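Local coordinates for chromosome partition protein Smc (Pyrococcus furiosus, PDB 3KTA) that probably acts in chromosome condensation and partitioning, its N-terminal piece here forming part of an ABC-type ATPase domain that binds ATP, at residues 3-9 and 20-26; 11-17 and 65-69; 40-44 and 56-60; 45-50 and 82-86. All blocks are in the same frame, centred on the assembly; numbering follows the deposited sequence.

Overall arrangement
All four contacts lie in the N-terminal part of the ABC-type ATPase domain. Contact 1 pairs strand 3-10 with strand 20-23, one of the two outermost strands of the antiparallel sheet in this chain. Contact 4 sets helix 39-49 on strand 80-87, the other neighbour of strand 3-10; the centres of contacts 1 and 4 lie about 9 Å apart. Contact 3 uses the start of this helix, about 12 Å from contact 4 centre to centre. Contact 2 joins two loops at one adenine of the bound dinucleotide, which contact 3 also touches. Contact 3, about 12 Å away centre to centre, is nested inside the loop contact 2 closes. The helix thus carries the phosphate site and packs on the sheet.

Contact 1 (3-9 and 20-26); sequences YIEKLEL and VVIPFSK
Lys26 lies over the ring of Tyr3 at the open end of this hairpin. Its CB starts the approach, 3.6 Å from Tyr3 CE2. CG sits over the ring centre, a CH-pi contact of 3.6 Å to the centroid of Tyr3. CD goes on above the rim, 3.7 Å from Tyr3 CZ, and CE stays near CE1. NZ passes beyond the ring and holds a water that also reaches Tyr3 OH; both of these bonds are weak. The chain can follow the ring face because CG is anti to the backbone N (chi1 168°) and the rest is extended.

Further along, Phe24 N donates to Glu5 O at 3.0 Å. Then Leu7 pairs with Ile22 and Leu9 with Val20, each by two backbone bonds, as in a regular antiparallel hairpin. Val20 N to Leu9 O is 2.7 Å. Phe24 lies beside Ile4, with its CD2 3.7 Å from Ile4 CG2. Phe24 CE2, at the ring edge, lies 3.9 Å from Leu7 CD1.

Strand 3-10 lies between strands 20-23 and 80-87. Glu5 and Lys6 form a classic beta bulge against Tyr85 of strand 80-87. Leu7, Leu9 and Ile22 all face helix 39-49, touching Ile42, Ile46 and Ala45. Gln119 of a neighbouring chain bonds to Ile4 N and Ser25 O.

Contact 2 (11-17 and 65-69); sequences GFKSYGN and DLIFA. With AP5 (bis(adenosine)-5'-pentaphosphate), chain E.
Phe68 lays its ring against Gly16, whose CA stands 3.4 Å from the ring centroid, almost on the ring normal. This is a CH-pi contact over one face. The first torsion puts CG anti to the backbone N (chi1 174°), which carries the ring away from the 65-69 backbone and into the turn of residues 13-17. Lys13 O meets the ring edge, 3.1 Å from Phe68 CD1. Asn17 comes to another part of the edge with its amide plane nearly perpendicular to the ring (88°). An alanine in place of Phe68 is likely to leave Gly16 without its ring cover and open a gap between the two loops.

Lys13 crosses Leu66, with CD 3.8 Å from Leu66 CD2. The bend at chi3 (77°) turns the chain so that CE passes near N7B of the adenine and NZ reaches Asp44 and Met58 O. Two backbone bonds tie the loops: Lys13 N to Leu66 O at 2.8 Å and Phe68 N to Gly11 O at 2.9 Å.

The 65-69 loop binds one adenine of the dinucleotide through its main chain. N6B of the dinucleotide donates to Ile67 O at 3.0 Å, and more weakly to Asp65 O. Ala69 N donates to N1B at 3.1 Å. One amino group gives and one ring nitrogen accepts, a pattern that suits adenine.

Contact 3 (40-44 and 56-60); sequences SNIGD and KAMRA. With MG (magnesium ion), chain F; AP5 (bis(adenosine)-5'-pentaphosphate), chain E.
Asp44 and Arg59 make the one salt bridge between the segments, with Arg59 NH2 2.8 Å from Asp44 OD2. OD2 is met on its syn side, the carboxylate and guanidinium planes 44° apart. Lys13 NZ grips the same oxygen. An asparagine in place of Asp44 would probably leave Arg59 and Lys13 without their shared negative partner.

One water, its O 2.7 Å from Asp44 OD1, also joins Ala57 O and Arg59 NE.

The dinucleotide takes NH1 of Arg59, which donates to O2E at 2.8 Å. N6A, on the adenine not bound by residues 65-69, lies over one guanidinium face. Asn41 N donates to O1E at 2.7 Å.

By metal, Ser40 OG binds the magnesium ion at 2.1 Å; it is also hydrogen-bonded to Asp93 of the neighbouring chain. O2G, O2D, two waters and Gln145 complete the site.

Ser40 closes the P-loop (Walker A) sequence and with Asn41 lies in the first turn of helix 39-49. The 56-60 loop folds back beside it, with selenomethionine Met58 against Leu47 and Phe48.

Contact 4 (45-50 and 82-86); sequences AILFVL and VAIYF
Ala45 O accepts the helical bond from Val49 N at 3.0 Å, and Val82 CG1 from the strand packs on the same oxygen at 3.7 Å. The side chains that meet across this contact are all apolar. Val82 faces the helix with its two methyls divided. CG1 meets Val49 CB at 3.6 Å, while CG2 touches Phe48 CD2 at 3.6 Å and lies near Ala45 CB. Val49 presents both its methyls to the strand: CG1 lies 3.7 Å from Ile84 CG2, and CG2 reaches Val82 O at 3.4 Å. Its chi1 of 71° places CG1 between the backbone N and carbonyl carbon and CG2 anti to N, which turns both toward the strand. Leu50, just past the helix end, puts CD2 at the edge of the Phe86 ring, 4.2 Å from CZ.

Phe12 fills in beside Phe48. The axes of helix 45-49 and strand 82-86 cross at 90°. This is the helix that follows the P-loop, laid across the antiparallel sheet of the ABC-type ATPase domain.

Contact 1 (3-9 and 20-26)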
# COMPACT_ATOMS: atom_id res chain seq x y z
N TYR A 3 -2.31 11.93 -7.24
CA TYR A 3 -3.05 11.02 -6.35
C TYR A 3 -4.21 10.43 -7.11
O TYR A 3 -4.62 10.95 -8.15
CB TYR A 3 -3.53 11.72 -5.08
CG TYR A 3 -4.44 12.90 -5.28
CD1 TYR A 3 -3.92 14.19 -5.40
CD2 TYR A 3 -5.82 12.75 -5.33
CE1 TYR A 3 -4.75 15.29 -5.56
CE2 TYR A 3 -6.66 13.85 -5.50
CZ TYR A 3 -6.11 15.11 -5.61
OH TYR A 3 -6.95 16.19 -5.77
N ILE A 4 -4.73 9.34 -6.57
CA ILE A 4 -5.81 8.61 -7.21
C ILE A 4 -7.17 9.25 -6.91
O ILE A 4 -7.56 9.39 -5.75
CB ILE A 4 -5.83 7.14 -6.77
CG1 ILE A 4 -4.47 6.48 -7.01
CG2 ILE A 4 -6.97 6.37 -7.49
CD1 ILE A 4 -4.35 5.08 -6.37
N GLU A 5 -7.87 9.67 -7.95
CA GLU A 5 -9.21 10.22 -7.75
C GLU A 5 -10.23 9.10 -7.65
O GLU A 5 -11.09 9.09 -6.77
CB GLU A 5 -9.54 11.22 -8.87
CG GLU A 5 -8.63 12.43 -8.80
CD GLU A 5 -9.06 13.58 -9.65
OE1 GLU A 5 -9.33 13.36 -10.85
OE2 GLU A 5 -9.11 14.72 -9.11
N LYS A 6 -10.11 8.12 -8.54
CA LYS A 6 -11.04 6.99 -8.54
C LYS A 6 -10.53 5.84 -9.40
O LYS A 6 -9.63 6.02 -10.24
CB LYS A 6 -12.42 7.42 -9.06
CG LYS A 6 -12.42 7.85 -10.54
CD LYS A 6 -13.83 8.22 -10.99
CE LYS A 6 -13.82 8.64 -12.46
NZ LYS A 6 -15.18 9.00 -12.96
N LEU A 7 -11.11 4.67 -9.16
CA LEU A 7 -11.01 3.51 -10.05
C LEU A 7 -12.36 3.22 -10.69
O LEU A 7 -13.41 3.48 -10.11
CB LEU A 7 -10.62 2.25 -9.26
CG LEU A 7 -9.24 2.18 -8.65
CD1 LEU A 7 -9.20 1.07 -7.62
CD2 LEU A 7 -8.18 1.95 -9.74
N GLU A 8 -12.31 2.67 -11.89
CA GLU A 8 -13.49 2.10 -12.55
C GLU A 8 -13.18 0.65 -12.91
O GLU A 8 -12.23 0.38 -13.64
CB GLU A 8 -13.85 2.91 -13.80
CG GLU A 8 -14.49 4.25 -13.46
CD GLU A 8 -14.76 5.12 -14.66
OE1 GLU A 8 -14.32 4.76 -15.77
OE2 GLU A 8 -15.38 6.18 -14.48
N LEU A 9 -13.97 -0.27 -12.36
CA LEU A 9 -13.78 -1.70 -12.58
C LEU A 9 -14.92 -2.24 -13.43
O LEU A 9 -16.08 -2.02 -13.11
CB LEU A 9 -13.80 -2.46 -11.26
CG LEU A 9 -12.52 -2.46 -10.41
CD1 LEU A 9 -12.09 -1.07 -10.03
CD2 LEU A 9 -12.75 -3.32 -9.14
N VAL A 20 -18.09 -0.53 -12.09
CA VAL A 20 -18.12 -0.14 -10.69
C VAL A 20 -17.17 1.05 -10.51
O VAL A 20 -16.01 0.96 -10.90
CB VAL A 20 -17.63 -1.30 -9.77
CG1 VAL A 20 -17.45 -0.82 -8.34
CG2 VAL A 20 -18.61 -2.47 -9.80
N VAL A 21 -17.66 2.16 -9.94
CA VAL A 21 -16.84 3.33 -9.64
C VAL A 21 -16.43 3.33 -8.17
O VAL A 21 -17.28 3.21 -7.29
CB VAL A 21 -17.60 4.65 -9.93
CG1 VAL A 21 -16.76 5.87 -9.54
CG2 VAL A 21 -18.00 4.72 -11.40
N ILE A 22 -15.14 3.49 -7.90
CA ILE A 22 -14.64 3.51 -6.53
C ILE A 22 -13.81 4.77 -6.31
O ILE A 22 -12.68 4.87 -6.80
CB ILE A 22 -13.77 2.28 -6.23
CG1 ILE A 22 -14.52 0.99 -6.60
CG2 ILE A 22 -13.33 2.29 -4.75
CD1 ILE A 22 -13.69 -0.27 -6.38
N PRO A 23 -14.36 5.75 -5.57
CA PRO A 23 -13.71 7.04 -5.36
C PRO A 23 -12.85 7.02 -4.11
O PRO A 23 -13.15 6.28 -3.18
CB PRO A 23 -14.88 7.99 -5.13
CG PRO A 23 -15.90 7.13 -4.44
CD PRO A 23 -15.66 5.69 -4.87
N PHE A 24 -11.79 7.83 -4.10
CA PHE A 24 -10.90 7.93 -2.95
C PHE A 24 -10.71 9.37 -2.51
O PHE A 24 -10.74 10.29 -3.33
CB PHE A 24 -9.53 7.34 -3.28
CG PHE A 24 -9.57 5.90 -3.63
CD1 PHE A 24 -9.71 4.94 -2.64
CD2 PHE A 24 -9.50 5.49 -4.95
CE1 PHE A 24 -9.76 3.58 -2.96
CE2 PHE A 24 -9.55 4.13 -5.28
CZ PHE A 24 -9.69 3.18 -4.28
N SER A 25 -10.52 9.58 -1.21
CA SER A 25 -10.09 10.89 -0.72
C SER A 25 -8.66 11.15 -1.16
O SER A 25 -7.86 10.23 -1.25
CB SER A 25 -10.15 10.92 0.81
OG SER A 25 -9.56 12.11 1.29
N LYS A 26 -8.31 12.41 -1.41
CA LYS A 26 -6.91 12.78 -1.64
C LYS A 26 -6.04 12.43 -0.43
O LYS A 26 -4.83 12.22 -0.55
CB LYS A 26 -6.82 14.28 -1.92
CG LYS A 26 -5.42 14.84 -1.89
CD LYS A 26 -5.46 16.34 -2.13
CE LYS A 26 -4.07 16.95 -2.05
NZ LYS A 26 -4.13 18.39 -2.46
O HOH W 1 -5.27 19.11 -5.62
O HOH W 2 -8.91 11.78 -4.51
O HOH W 3 -12.83 11.01 -5.25

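Contact 2 (11-17 and 65-69)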
# COMPACT_ATOMS: atom_id res chain seq x y z
N GLY A 11 -15.91 -6.09 -15.00
CA GLY A 11 -15.59 -7.49 -15.20
C GLY A 11 -14.34 -7.91 -14.46
O GLY A 11 -13.68 -8.90 -14.82
N PHE A 12 -14.02 -7.17 -13.40
CA PHE A 12 -12.78 -7.42 -12.68
C PHE A 12 -13.00 -8.18 -11.37
O PHE A 12 -13.68 -7.68 -10.47
CB PHE A 12 -12.04 -6.10 -12.40
CG PHE A 12 -10.69 -6.31 -11.79
CD1 PHE A 12 -9.59 -6.56 -12.59
CD2 PHE A 12 -10.53 -6.32 -10.40
CE1 PHE A 12 -8.36 -6.80 -12.04
CE2 PHE A 12 -9.28 -6.56 -9.84
CZ PHE A 12 -8.19 -6.79 -10.66
N LYS A 13 -12.40 -9.36 -11.29
CA LYS A 13 -12.55 -10.28 -10.15
C LYS A 13 -13.99 -10.33 -9.64
O LYS A 13 -14.90 -10.62 -10.41
CB LYS A 13 -11.52 -9.95 -9.05
CG LYS A 13 -10.08 -10.04 -9.57
CD LYS A 13 -9.03 -9.92 -8.47
CE LYS A 13 -8.91 -11.22 -7.71
NZ LYS A 13 -7.68 -11.30 -6.87
N SER A 14 -14.21 -10.09 -8.35
CA SER A 14 -15.56 -10.25 -7.79
C SER A 14 -16.56 -9.11 -8.10
O SER A 14 -17.70 -9.14 -7.61
CB SER A 14 -15.47 -10.42 -6.27
OG SER A 14 -14.84 -9.28 -5.69
N TYR A 15 -16.16 -8.12 -8.88
CA TYR A 15 -16.98 -6.91 -9.01
C TYR A 15 -18.10 -6.90 -10.07
O TYR A 15 -18.85 -5.92 -10.18
CB TYR A 15 -16.11 -5.64 -9.05
CG TYR A 15 -15.68 -5.29 -7.64
CD1 TYR A 15 -16.48 -4.51 -6.82
CD2 TYR A 15 -14.51 -5.80 -7.12
CE1 TYR A 15 -16.10 -4.22 -5.51
CE2 TYR A 15 -14.13 -5.54 -5.82
CZ TYR A 15 -14.92 -4.75 -5.02
OH TYR A 15 -14.54 -4.49 -3.73
N GLY A 16 -18.23 -8.01 -10.79
CA GLY A 16 -19.37 -8.21 -11.67
C GLY A 16 -19.17 -7.63 -13.05
O GLY A 16 -18.12 -7.06 -13.35
N ASN A 17 -20.21 -7.74 -13.88
CA ASN A 17 -20.11 -7.37 -15.29
C ASN A 17 -20.29 -5.90 -15.61
O ASN A 17 -19.90 -5.45 -16.69
CB ASN A 17 -21.11 -8.19 -16.11
CG ASN A 17 -20.65 -9.60 -16.36
OD1 ASN A 17 -19.47 -9.85 -16.62
ND2 ASN A 17 -21.58 -10.55 -16.29
N ASP A 65 -7.66 -15.30 -15.32
CA ASP A 65 -8.45 -15.71 -14.16
C ASP A 65 -8.98 -14.50 -13.39
O ASP A 65 -9.79 -14.64 -12.48
CB ASP A 65 -7.62 -16.58 -13.22
CG ASP A 65 -7.35 -17.97 -13.79
OD1 ASP A 65 -8.17 -18.47 -14.58
OD2 ASP A 65 -6.31 -18.56 -13.43
N LEU A 66 -8.50 -13.31 -13.77
CA LEU A 66 -8.98 -12.07 -13.18
C LEU A 66 -10.34 -11.66 -13.73
O LEU A 66 -10.96 -10.71 -13.26
CB LEU A 66 -7.97 -10.96 -13.43
CG LEU A 66 -6.60 -11.10 -12.76
CD1 LEU A 66 -5.72 -9.94 -13.17
CD2 LEU A 66 -6.75 -11.15 -11.24
N ILE A 67 -10.80 -12.36 -14.77
CA ILE A 67 -12.07 -12.01 -15.37
C ILE A 67 -13.22 -12.55 -14.54
O ILE A 67 -13.24 -13.74 -14.20
CB ILE A 67 -12.17 -12.51 -16.82
CG1 ILE A 67 -11.06 -11.87 -17.66
CG2 ILE A 67 -13.53 -12.17 -17.39
CD1 ILE A 67 -11.00 -12.38 -19.10
N PHE A 68 -14.16 -11.67 -14.23
CA PHE A 68 -15.35 -12.01 -13.46
C PHE A 68 -16.06 -13.25 -13.99
O PHE A 68 -16.43 -13.32 -15.15
CB PHE A 68 -16.33 -10.86 -13.43
CG PHE A 68 -17.63 -11.21 -12.79
CD1 PHE A 68 -17.69 -11.48 -11.42
CD2 PHE A 68 -18.80 -11.28 -13.53
CE1 PHE A 68 -18.90 -11.79 -10.81
CE2 PHE A 68 -20.01 -11.59 -12.93
CZ PHE A 68 -20.06 -11.85 -11.57
N ALA A 69 -16.25 -14.20 -13.09
CA ALA A 69 -17.07 -15.37 -13.34
C ALA A 69 -17.76 -15.67 -12.02
O ALA A 69 -17.11 -16.11 -11.07
CB ALA A 69 -16.22 -16.52 -13.77
PA AP5 E . -9.49 -16.55 2.60
O1A AP5 E . -10.68 -17.28 3.18
O2A AP5 E . -9.04 -17.14 1.29
O3A AP5 E . -9.81 -14.98 2.32
PB AP5 E . -10.69 -14.08 3.29
O1B AP5 E . -10.41 -14.44 4.73
O2B AP5 E . -12.14 -14.07 2.90
O3B AP5 E . -9.92 -12.74 2.82
PG AP5 E . -10.42 -11.32 3.28
O1G AP5 E . -11.19 -11.45 4.57
O2G AP5 E . -9.18 -10.49 3.41
O3G AP5 E . -11.44 -10.94 2.13
PD AP5 E . -11.46 -9.67 1.18
O1D AP5 E . -12.57 -8.75 1.60
O2D AP5 E . -10.11 -9.02 1.03
O3D AP5 E . -11.93 -10.41 -0.17
PE AP5 E . -11.07 -10.53 -1.54
O1E AP5 E . -10.89 -9.13 -2.08
O2E AP5 E . -9.84 -11.33 -1.33
O5F AP5 E . -8.29 -16.46 3.67
C5F AP5 E . -7.35 -17.49 3.90
C4F AP5 E . -6.34 -17.10 4.99
O4F AP5 E . -5.42 -16.17 4.47
C3F AP5 E . -6.99 -16.42 6.19
O3F AP5 E . -6.14 -16.56 7.32
C2F AP5 E . -6.97 -14.96 5.78
O2F AP5 E . -6.93 -14.10 6.90
C1F AP5 E . -5.69 -14.86 4.96
N9A AP5 E . -5.85 -14.01 3.77
C8A AP5 E . -7.03 -13.59 3.20
N7A AP5 E . -6.73 -12.85 2.11
C5A AP5 E . -5.39 -12.79 1.98
C6A AP5 E . -4.56 -12.16 1.06
N6A AP5 E . -5.08 -11.34 0.14
N1A AP5 E . -3.20 -12.28 1.19
C2A AP5 E . -2.66 -13.02 2.23
N3A AP5 E . -3.47 -13.64 3.15
C4A AP5 E . -4.82 -13.52 3.02
O5J AP5 E . -12.18 -11.26 -2.44
C5J AP5 E . -12.33 -12.67 -2.40
C4J AP5 E . -13.53 -13.00 -3.27
O4J AP5 E . -13.25 -12.61 -4.61
C3J AP5 E . -13.79 -14.51 -3.29
O3J AP5 E . -15.17 -14.74 -3.10
C2J AP5 E . -13.39 -14.89 -4.70
O2J AP5 E . -14.05 -16.05 -5.17
C1J AP5 E . -13.73 -13.62 -5.47
N9B AP5 E . -13.06 -13.64 -6.78
C8B AP5 E . -11.73 -13.61 -7.08
N7B AP5 E . -11.59 -13.67 -8.42
C5B AP5 E . -12.83 -13.75 -8.97
C6B AP5 E . -13.29 -13.84 -10.28
N6B AP5 E . -12.43 -13.99 -11.28
N1B AP5 E . -14.64 -13.91 -10.49
C2B AP5 E . -15.55 -13.89 -9.46
N3B AP5 E . -15.09 -13.80 -8.17
C4B AP5 E . -13.76 -13.73 -7.94

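Contact 3 (40-44 and 56-60)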
# COMPACT_ATOMS: atom_id res chain seq x y z
N SER A 40 -9.58 -6.80 -0.72
CA SER A 40 -8.25 -6.90 -1.30
C SER A 40 -8.29 -6.85 -2.83
O SER A 40 -7.33 -6.43 -3.45
CB SER A 40 -7.54 -8.17 -0.86
OG SER A 40 -7.31 -8.12 0.53
N ASN A 41 -9.39 -7.30 -3.41
CA ASN A 41 -9.55 -7.22 -4.87
C ASN A 41 -9.44 -5.79 -5.41
O ASN A 41 -9.04 -5.58 -6.55
CB ASN A 41 -10.89 -7.85 -5.30
CG ASN A 41 -10.88 -9.37 -5.20
OD1 ASN A 41 -9.83 -10.00 -5.06
ND2 ASN A 41 -12.06 -9.96 -5.31
N ILE A 42 -9.82 -4.80 -4.60
CA ILE A 42 -9.62 -3.40 -4.98
C ILE A 42 -8.13 -3.07 -5.10
O ILE A 42 -7.70 -2.41 -6.04
CB ILE A 42 -10.30 -2.44 -3.99
CG1 ILE A 42 -11.80 -2.70 -3.95
CG2 ILE A 42 -9.97 -0.98 -4.33
CD1 ILE A 42 -12.53 -1.87 -2.89
N GLY A 43 -7.34 -3.54 -4.14
CA GLY A 43 -5.90 -3.45 -4.25
C GLY A 43 -5.40 -4.14 -5.50
O GLY A 43 -4.49 -3.65 -6.17
N ASP A 44 -5.97 -5.30 -5.82
CA ASP A 44 -5.52 -6.02 -7.01
C ASP A 44 -5.83 -5.25 -8.29
O ASP A 44 -5.08 -5.33 -9.27
CB ASP A 44 -6.12 -7.43 -7.07
CG ASP A 44 -5.64 -8.31 -5.93
OD1 ASP A 44 -4.51 -8.09 -5.46
OD2 ASP A 44 -6.40 -9.21 -5.53
N LYS A 56 0.15 -14.31 -9.94
CA LYS A 56 0.25 -14.85 -8.59
C LYS A 56 0.18 -13.76 -7.52
O LYS A 56 -0.44 -13.96 -6.47
CB LYS A 56 1.55 -15.66 -8.43
N ALA A 57 0.77 -12.60 -7.80
CA ALA A 57 0.72 -11.49 -6.85
C ALA A 57 -0.72 -11.04 -6.61
O ALA A 57 -1.05 -10.55 -5.53
CB ALA A 57 1.57 -10.31 -7.35
N MSE A 58 -1.57 -11.25 -7.62
CA MSE A 58 -2.97 -10.86 -7.57
C MSE A 58 -3.84 -12.08 -7.27
O MSE A 58 -5.07 -12.05 -7.45
CB MSE A 58 -3.37 -10.19 -8.88
CG MSE A 58 -2.65 -8.86 -9.11
SE MSE A 58 -2.99 -8.00 -10.84
CE MSE A 58 -1.65 -8.88 -11.87
N ARG A 59 -3.18 -13.15 -6.83
CA ARG A 59 -3.85 -14.37 -6.39
C ARG A 59 -4.63 -15.06 -7.50
O ARG A 59 -5.70 -15.63 -7.27
CB ARG A 59 -4.74 -14.09 -5.17
CG ARG A 59 -3.93 -13.66 -3.95
CD ARG A 59 -4.83 -13.21 -2.84
NE ARG A 59 -5.54 -11.99 -3.22
CZ ARG A 59 -6.80 -11.73 -2.93
NH1 ARG A 59 -7.52 -12.60 -2.23
NH2 ARG A 59 -7.35 -10.59 -3.32
N ALA A 60 -4.08 -15.01 -8.71
CA ALA A 60 -4.64 -15.71 -9.85
C ALA A 60 -3.60 -16.68 -10.40
O ALA A 60 -2.39 -16.42 -10.32
CB ALA A 60 -5.05 -14.72 -10.92
MG MG F . -8.25 -9.31 2.00
PA AP5 E . -9.49 -16.55 2.60
O1A AP5 E . -10.68 -17.28 3.18
O2A AP5 E . -9.04 -17.14 1.29
O3A AP5 E . -9.81 -14.98 2.32
PB AP5 E . -10.69 -14.08 3.29
O1B AP5 E . -10.41 -14.44 4.73
O2B AP5 E . -12.14 -14.07 2.90
O3B AP5 E . -9.92 -12.74 2.82
PG AP5 E . -10.42 -11.32 3.28
O1G AP5 E . -11.19 -11.45 4.57
O2G AP5 E . -9.18 -10.49 3.41
O3G AP5 E . -11.44 -10.94 2.13
PD AP5 E . -11.46 -9.67 1.18
O1D AP5 E . -12.57 -8.75 1.60
O2D AP5 E . -10.11 -9.02 1.03
O3D AP5 E . -11.93 -10.41 -0.17
PE AP5 E . -11.07 -10.53 -1.54
O1E AP5 E . -10.89 -9.13 -2.08
O2E AP5 E . -9.84 -11.33 -1.33
O5F AP5 E . -8.29 -16.46 3.67
C5F AP5 E . -7.35 -17.49 3.90
C4F AP5 E . -6.34 -17.10 4.99
O4F AP5 E . -5.42 -16.17 4.47
C3F AP5 E . -6.99 -16.42 6.19
O3F AP5 E . -6.14 -16.56 7.32
C2F AP5 E . -6.97 -14.96 5.78
O2F AP5 E . -6.93 -14.10 6.90
C1F AP5 E . -5.69 -14.86 4.96
N9A AP5 E . -5.85 -14.01 3.77
C8A AP5 E . -7.03 -13.59 3.20
N7A AP5 E . -6.73 -12.85 2.11
C5A AP5 E . -5.39 -12.79 1.98
C6A AP5 E . -4.56 -12.16 1.06
N6A AP5 E . -5.08 -11.34 0.14
N1A AP5 E . -3.20 -12.28 1.19
C2A AP5 E . -2.66 -13.02 2.23
N3A AP5 E . -3.47 -13.64 3.15
C4A AP5 E . -4.82 -13.52 3.02
O5J AP5 E . -12.18 -11.26 -2.44
C5J AP5 E . -12.33 -12.67 -2.40
C4J AP5 E . -13.53 -13.00 -3.27
O4J AP5 E . -13.25 -12.61 -4.61
C3J AP5 E . -13.79 -14.51 -3.29
O3J AP5 E . -15.17 -14.74 -3.10
C2J AP5 E . -13.39 -14.89 -4.70
O2J AP5 E . -14.05 -16.05 -5.17
C1J AP5 E . -13.73 -13.62 -5.47
N9B AP5 E . -13.06 -13.64 -6.78
C8B AP5 E . -11.73 -13.61 -7.08
N7B AP5 E . -11.59 -13.67 -8.42
C5B AP5 E . -12.83 -13.75 -8.97
C6B AP5 E . -13.29 -13.84 -10.28
N6B AP5 E . -12.43 -13.99 -11.28
N1B AP5 E . -14.64 -13.91 -10.49
C2B AP5 E . -15.55 -13.89 -9.46
N3B AP5 E . -15.09 -13.80 -8.17
C4B AP5 E . -13.76 -13.73 -7.94
O HOH W 4 -3.54 -10.14 -4.08
O HOH W 5 -8.03 -11.00 0.63
O HOH W 6 -8.38 -7.58 3.16

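Contact 4 (45-50 and 82-86)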
# COMPACT_ATOMS: atom_id res chain seq x y z
N ALA A 45 -6.93 -4.49 -8.27
CA ALA A 45 -7.28 -3.63 -9.41
C ALA A 45 -6.20 -2.59 -9.64
O ALA A 45 -5.85 -2.28 -10.78
CB ALA A 45 -8.65 -2.98 -9.20
N ILE A 46 -5.64 -2.07 -8.56
CA ILE A 46 -4.55 -1.11 -8.65
C ILE A 46 -3.27 -1.76 -9.20
O ILE A 46 -2.65 -1.23 -10.11
CB ILE A 46 -4.28 -0.43 -7.30
CG1 ILE A 46 -5.53 0.36 -6.88
CG2 ILE A 46 -3.01 0.45 -7.37
CD1 ILE A 46 -5.47 0.87 -5.44
N LEU A 47 -2.90 -2.92 -8.66
CA LEU A 47 -1.75 -3.65 -9.18
C LEU A 47 -1.90 -3.91 -10.68
O LEU A 47 -0.94 -3.76 -11.47
CB LEU A 47 -1.61 -5.00 -8.47
CG LEU A 47 -1.23 -4.94 -6.99
CD1 LEU A 47 -1.12 -6.35 -6.42
CD2 LEU A 47 0.07 -4.21 -6.83
N PHE A 48 -3.11 -4.30 -11.07
CA PHE A 48 -3.40 -4.69 -12.45
C PHE A 48 -3.26 -3.51 -13.41
O PHE A 48 -2.55 -3.60 -14.42
CB PHE A 48 -4.82 -5.25 -12.52
CG PHE A 48 -5.30 -5.56 -13.91
CD1 PHE A 48 -4.85 -6.69 -14.56
CD2 PHE A 48 -6.23 -4.75 -14.52
CE1 PHE A 48 -5.32 -7.00 -15.85
CE2 PHE A 48 -6.71 -5.05 -15.79
CZ PHE A 48 -6.24 -6.18 -16.44
N VAL A 49 -3.93 -2.41 -13.08
CA VAL A 49 -3.95 -1.27 -14.00
C VAL A 49 -2.58 -0.59 -14.10
O VAL A 49 -2.28 0.05 -15.12
CB VAL A 49 -5.06 -0.26 -13.62
CG1 VAL A 49 -4.71 0.48 -12.33
CG2 VAL A 49 -5.32 0.71 -14.78
N LEU A 50 -1.75 -0.75 -13.08
CA LEU A 50 -0.40 -0.16 -13.09
C LEU A 50 0.62 -1.10 -13.72
O LEU A 50 1.83 -0.87 -13.65
CB LEU A 50 0.04 0.22 -11.67
CG LEU A 50 -0.85 1.26 -10.98
CD1 LEU A 50 -0.31 1.60 -9.59
CD2 LEU A 50 -1.02 2.51 -11.83
N VAL A 82 -9.79 -2.27 -15.93
CA VAL A 82 -9.67 -1.29 -14.86
C VAL A 82 -9.20 0.03 -15.45
O VAL A 82 -8.27 0.04 -16.27
CB VAL A 82 -8.68 -1.76 -13.78
CG1 VAL A 82 -8.55 -0.71 -12.67
CG2 VAL A 82 -9.16 -3.09 -13.19
N ALA A 83 -9.85 1.11 -15.05
CA ALA A 83 -9.36 2.45 -15.34
C ALA A 83 -9.00 3.14 -14.04
O ALA A 83 -9.74 3.07 -13.06
CB ALA A 83 -10.40 3.25 -16.10
N ILE A 84 -7.85 3.82 -14.02
CA ILE A 84 -7.44 4.57 -12.86
C ILE A 84 -7.30 6.05 -13.24
O ILE A 84 -6.71 6.38 -14.28
CB ILE A 84 -6.14 3.97 -12.24
CG1 ILE A 84 -5.83 4.66 -10.90
CG2 ILE A 84 -4.95 4.07 -13.23
CD1 ILE A 84 -4.73 3.94 -10.10
N TYR A 85 -7.88 6.92 -12.43
CA TYR A 85 -7.88 8.36 -12.71
C TYR A 85 -6.97 9.07 -11.70
O TYR A 85 -7.25 9.07 -10.49
CB TYR A 85 -9.31 8.92 -12.62
CG TYR A 85 -10.22 8.40 -13.72
CD1 TYR A 85 -10.64 7.07 -13.72
CD2 TYR A 85 -10.64 9.22 -14.74
CE1 TYR A 85 -11.46 6.57 -14.73
CE2 TYR A 85 -11.47 8.73 -15.76
CZ TYR A 85 -11.87 7.41 -15.74
OH TYR A 85 -12.69 6.92 -16.75
N PHE A 86 -5.86 9.64 -12.18
CA PHE A 86 -4.96 10.38 -11.31
C PHE A 86 -5.19 11.87 -11.43
O PHE A 86 -5.26 12.42 -12.53
CB PHE A 86 -3.50 10.11 -11.68
CG PHE A 86 -2.99 8.78 -11.22
CD1 PHE A 86 -2.94 7.70 -12.11
CD2 PHE A 86 -2.53 8.61 -9.92
CE1 PHE A 86 -2.45 6.47 -11.70
CE2 PHE A 86 -2.02 7.38 -9.51
CZ PHE A 86 -2.00 6.32 -10.39